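Local coordinates for KLLA0F12672p (Kluyveromyces lactis, PDB 4M3O), which probably dephosphorylates the C-terminal domain of RNA polymerase II as an RPAP2-family phosphatase, represented here by its zinc-binding N-terminal domain, at residues A3-I8 / L37-K41. Numbering follows the deposited sequence.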
loop_
_atom_site.group_PDB
_atom_site.type_symbol
_atom_site.label_atom_id
_atom_site.label_comp_id
_atom_site.label_asym_id
_atom_site.label_seq_id
_atom_site.Cartn_x
_atom_site.Cartn_y
_atom_site.Cartn_z
ATOM N N ALA A 3 -2.149 -5.080 9.823
ATOM C CA ALA A 3 -2.201 -6.043 8.729
ATOM C C ALA A 3 -0.842 -6.713 8.494
ATOM O O ALA A 3 0.229 -6.044 8.513
ATOM C CB ALA A 3 -2.654 -5.346 7.447
ATOM N N THR A 4 -0.916 -8.004 8.188
ATOM C CA THR A 4 0.262 -8.860 7.949
ATOM C C THR A 4 0.079 -9.643 6.667
ATOM O O THR A 4 -1.017 -9.715 6.166
ATOM C CB THR A 4 0.431 -9.901 9.075
ATOM O OG1 THR A 4 0.235 -9.257 10.347
ATOM C CG2 THR A 4 1.822 -10.532 9.071
ATOM N N ILE A 5 1.167 -10.220 6.153
ATOM C CA ILE A 5 1.146 -11.078 4.960
ATOM C C ILE A 5 0.060 -12.159 5.032
ATOM O O ILE A 5 -0.752 -12.396 4.067
ATOM C CB ILE A 5 2.517 -11.762 4.809
ATOM C CG1 ILE A 5 3.570 -10.723 4.483
ATOM C CG2 ILE A 5 2.445 -12.847 3.742
ATOM C CD1 ILE A 5 4.943 -11.255 4.172
ATOM N N GLU A 6 0.032 -12.796 6.207
ATOM C CA GLU A 6 -0.890 -13.910 6.501
ATOM C C GLU A 6 -2.340 -13.491 6.329
ATOM O O GLU A 6 -3.160 -14.167 5.711
ATOM C CB GLU A 6 -0.641 -14.414 7.950
ATOM C CG GLU A 6 0.645 -15.278 8.148
ATOM C CD GLU A 6 1.976 -14.617 7.747
ATOM O OE1 GLU A 6 2.273 -13.448 8.164
ATOM O OE2 GLU A 6 2.751 -15.281 7.004
ATOM N N GLU A 7 -2.655 -12.376 6.934
ATOM C CA GLU A 7 -3.973 -11.747 6.798
ATOM C C GLU A 7 -4.374 -11.397 5.353
ATOM O O GLU A 7 -5.489 -11.670 4.905
ATOM C CB GLU A 7 -3.924 -10.462 7.607
ATOM C CG GLU A 7 -5.072 -10.264 8.547
ATOM C CD GLU A 7 -5.885 -9.078 8.180
ATOM O OE1 GLU A 7 -6.520 -9.107 7.107
ATOM O OE2 GLU A 7 -5.872 -8.116 8.955
ATOM N N ILE A 8 -3.466 -10.752 4.631
ATOM C CA ILE A 8 -3.711 -10.427 3.208
ATOM C C ILE A 8 -4.061 -11.689 2.422
ATOM O O ILE A 8 -5.034 -11.707 1.673
ATOM C CB ILE A 8 -2.516 -9.697 2.598
ATOM C CG1 ILE A 8 -2.418 -8.294 3.243
ATOM C CG2 ILE A 8 -2.656 -9.563 1.063
ATOM C CD1 ILE A 8 -1.039 -7.716 3.152
ATOM N N LEU A 37 -8.419 -2.935 2.886
ATOM C CA LEU A 37 -7.776 -3.456 4.089
ATOM C C LEU A 37 -6.777 -2.445 4.595
ATOM O O LEU A 37 -6.671 -2.213 5.810
ATOM C CB LEU A 37 -7.031 -4.765 3.798
ATOM C CG LEU A 37 -6.458 -5.435 5.059
ATOM C CD1 LEU A 37 -7.578 -5.748 6.051
ATOM C CD2 LEU A 37 -5.708 -6.712 4.683
ATOM N N LEU A 38 -6.068 -1.785 3.675
ATOM C CA LEU A 38 -4.993 -0.861 4.147
ATOM C C LEU A 38 -5.473 0.538 4.557
ATOM O O LEU A 38 -4.673 1.382 4.943
ATOM C CB LEU A 38 -3.897 -0.761 3.085
ATOM C CG LEU A 38 -3.262 -2.134 2.767
ATOM C CD1 LEU A 38 -2.256 -2.073 1.651
ATOM C CD2 LEU A 38 -2.658 -2.729 4.025
ATOM N N ILE A 39 -6.770 0.788 4.470
ATOM C CA ILE A 39 -7.350 2.009 5.068
ATOM C C ILE A 39 -8.068 1.768 6.404
ATOM O O ILE A 39 -8.221 2.711 7.201
ATOM C CB ILE A 39 -8.293 2.738 4.098
ATOM C CG1 ILE A 39 -9.563 1.916 3.905
ATOM C CG2 ILE A 39 -7.538 3.006 2.805
ATOM C CD1 ILE A 39 -10.827 2.710 4.177
ATOM N N THR A 40 -8.496 0.518 6.634
ATOM C CA THR A 40 -9.094 0.086 7.887
ATOM C C THR A 40 -8.006 -0.210 8.884
ATOM O O THR A 40 -8.208 0.043 10.067
ATOM C CB THR A 40 -10.001 -1.145 7.700
ATOM O OG1 THR A 40 -9.340 -2.133 6.897
ATOM C CG2 THR A 40 -11.206 -0.732 6.973
ATOM N N LYS A 41 -6.845 -0.684 8.398
ATOM C CA LYS A 41 -5.709 -1.110 9.241
ATOM C C LYS A 41 -4.391 -0.562 8.702
ATOM O O LYS A 41 -4.321 -0.172 7.521
ATOM C CB LYS A 41 -5.579 -2.636 9.227
ATOM C CG LYS A 41 -6.779 -3.329 9.812
ATOM C CD LYS A 41 -6.716 -4.831 9.627
ATOM C CE LYS A 41 -7.831 -5.475 10.455
ATOM N NZ LYS A 41 -7.622 -6.935 10.619
#
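Two torsion patterns bring Glu7 and Lys41 together: the lysine leaves its backbone with CG opposite the carbonyl carbon (chi1 -63°) and then runs extended to its end, while the glutamate chain bends at chi2 (-116°) and turns its carboxylate to meet it. The two chains arrive from opposite directions and close a salt bridge, with Lys41 NZ 2.7 Å from Glu7 OE2. The ammonium donates from above the carboxylate plane, 40° out of it. Along the same approach, the lysine methylenes pass close to that oxygen, with Lys41 CD 3.5 Å from Glu7 OE2.

The other carboxylate oxygen, OE1, rests against the branched end of Leu37, 3.5 Å from CD2, so a charged group has an aliphatic neighbour on one side and an ionic mate on the other. Leu37 CD2 also packs on Ile8 CG1 at 3.9 Å, and it shares the methyl of Ala3 with Leu38, whose CD2 lies 4.3 Å from Ala3 CB. An alanine in place of Glu7 would probably leave the Lys41 ammonium without this carboxylate and uncover the methyls of Leu37 that the glutamate now overlies.

In the fold, the contact joins the start of helix 5-13 to the end of helix 24-40. Backbone hydrogen bonds tie Ala3 to Asp42 and Lys44 where the short strands 2-3 and 42-43 run parallel. Deeper in, Ile8 touches Ile52 of helix 46-52, and Leu38 meets Leu64 of helix 58-70.

What emerges is a graded interface, apolar where Leu37 meets Ile8 and both leucines meet Ala3, and ionic at its partly exposed margin, where the opposite charges of Glu7 and Lys41 probably stabilise one another.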